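Local coordinates for protein catalase (Pseudomonas syringae, PDB 1M7S) that uses a heme cofactor to decompose hydrogen peroxide into water and oxygen, protecting the cell from peroxide damage, at residues S451-E456 with T462-V467. Residues are numbered along the deposited sequence; the frame is centred on the assembly and turned at random.
Sequences SYLYKE and TRVAEV. Unlike the reference sequence in segment 451-456: Tyr452 (reference Val).
Leu453 and Val464 meet through methyl groups where helix 443-456 faces the following helix, 458-467. From CB, which points toward the partner helix, the leucine chain runs to CG, set anti to its own carbonyl carbon (chi1 -56°). There it forks, and the CD1 branch, anti to CA (chi2 -173°), extends outward to the valine. Leu453 CD1 lies 3.9 Å from both CB and CG1 of Val464 and 4.0 Å from its CG2, and so abuts the fork of the valine. The two side chains cross at about a right angle. Leu453 also touches Thr169 of helix 169-176, and Val464 packs on Val431 of helix 424-438. Both segments belong to the helical C-terminal region of this clade 1 catalase, away from the heme, and form an alpha-alpha hairpin whose helices are linked by a single residue. Nearer that link, the Tyr454 ring turns one edge to Thr462: OG1 of the threonine lies in the ring plane, 3.5 Å from Tyr454 CE1. The two side chains run side by side in the same direction. The hydroxyl is hydrogen-bonded to the carbonyl of Pro458, one helical turn back, while Val475, Lys476 and Ala479 of helix 472-480 pack against the tyrosine.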
# COMPACT_ATOMS: atom_id res chain seq x y z
N SER A 451 -5.08 -0.24 -46.35
CA SER A 451 -3.91 -0.26 -47.24
C SER A 451 -2.89 -1.28 -46.74
O SER A 451 -2.23 -1.97 -47.54
CB SER A 451 -3.29 1.13 -47.42
OG SER A 451 -2.52 1.58 -46.32
N TYR A 452 -2.76 -1.38 -45.40
CA TYR A 452 -1.85 -2.39 -44.84
C TYR A 452 -2.28 -3.79 -45.21
O TYR A 452 -1.48 -4.63 -45.62
CB TYR A 452 -1.73 -2.25 -43.32
CG TYR A 452 -1.19 -0.89 -42.88
CD1 TYR A 452 -1.43 -0.48 -41.56
CD2 TYR A 452 -0.38 -0.10 -43.68
CE1 TYR A 452 -0.91 0.73 -41.11
CE2 TYR A 452 0.11 1.12 -43.25
CZ TYR A 452 -0.15 1.53 -41.95
OH TYR A 452 0.32 2.73 -41.50
N LEU A 453 -3.57 -4.10 -45.12
CA LEU A 453 -4.13 -5.40 -45.44
C LEU A 453 -4.02 -5.66 -46.94
O LEU A 453 -3.69 -6.77 -47.37
CB LEU A 453 -5.58 -5.44 -44.98
CG LEU A 453 -5.85 -5.14 -43.49
CD1 LEU A 453 -7.33 -5.42 -43.20
CD2 LEU A 453 -4.93 -6.02 -42.65
N TYR A 454 -4.25 -4.61 -47.71
CA TYR A 454 -4.16 -4.73 -49.19
C TYR A 454 -2.75 -5.00 -49.62
O TYR A 454 -2.49 -5.70 -50.60
CB TYR A 454 -4.63 -3.41 -49.83
CG TYR A 454 -4.83 -3.58 -51.34
CD1 TYR A 454 -6.04 -4.02 -51.83
CD2 TYR A 454 -3.78 -3.32 -52.22
CE1 TYR A 454 -6.23 -4.21 -53.21
CE2 TYR A 454 -3.97 -3.54 -53.58
CZ TYR A 454 -5.20 -3.95 -54.05
OH TYR A 454 -5.37 -4.15 -55.41
N LYS A 455 -1.78 -4.44 -48.91
CA LYS A 455 -0.37 -4.66 -49.27
C LYS A 455 0.06 -6.06 -48.86
O LYS A 455 0.89 -6.63 -49.57
CB LYS A 455 0.45 -3.54 -48.64
CG LYS A 455 1.95 -3.62 -48.86
CD LYS A 455 2.30 -3.43 -50.34
CE LYS A 455 3.82 -3.25 -50.39
NZ LYS A 455 4.40 -3.70 -51.66
N GLU A 456 -0.45 -6.63 -47.78
CA GLU A 456 -0.23 -7.99 -47.34
C GLU A 456 -0.77 -8.95 -48.42
O GLU A 456 -0.10 -9.89 -48.91
CB GLU A 456 -0.98 -8.26 -46.00
N THR A 462 -9.15 -5.97 -50.19
CA THR A 462 -10.41 -5.69 -50.89
C THR A 462 -11.62 -6.19 -50.13
O THR A 462 -12.65 -5.53 -50.06
CB THR A 462 -10.39 -6.34 -52.29
OG1 THR A 462 -9.33 -5.72 -53.02
CG2 THR A 462 -11.75 -6.18 -52.99
N ARG A 463 -11.57 -7.39 -49.55
CA ARG A 463 -12.75 -7.94 -48.88
C ARG A 463 -12.96 -7.20 -47.57
O ARG A 463 -14.11 -6.94 -47.23
CB ARG A 463 -12.59 -9.43 -48.65
CG ARG A 463 -12.48 -10.23 -49.98
CD ARG A 463 -12.18 -11.71 -49.65
NE ARG A 463 -13.32 -12.37 -49.05
CZ ARG A 463 -13.42 -13.63 -48.62
NH1 ARG A 463 -12.40 -14.47 -48.74
NH2 ARG A 463 -14.57 -14.07 -48.09
N VAL A 464 -11.89 -6.98 -46.80
CA VAL A 464 -12.15 -6.25 -45.53
C VAL A 464 -12.62 -4.83 -45.85
O VAL A 464 -13.51 -4.36 -45.16
CB VAL A 464 -10.90 -6.15 -44.66
CG1 VAL A 464 -11.18 -5.41 -43.37
CG2 VAL A 464 -10.46 -7.60 -44.40
N ALA A 465 -12.10 -4.21 -46.91
CA ALA A 465 -12.60 -2.88 -47.32
C ALA A 465 -14.10 -2.87 -47.62
O ALA A 465 -14.76 -1.85 -47.38
CB ALA A 465 -11.84 -2.42 -48.54
N GLU A 466 -14.67 -3.91 -48.23
CA GLU A 466 -16.09 -3.95 -48.51
C GLU A 466 -16.90 -4.04 -47.20
O GLU A 466 -17.87 -3.32 -46.98
CB GLU A 466 -16.46 -5.15 -49.38
N VAL A 467 -16.50 -4.95 -46.29
CA VAL A 467 -17.21 -5.07 -45.01
C VAL A 467 -17.10 -3.80 -44.18
O VAL A 467 -18.07 -3.33 -43.56
CB VAL A 467 -16.63 -6.28 -44.23
CG1 VAL A 467 -17.33 -6.42 -42.88
CG2 VAL A 467 -16.77 -7.56 -45.02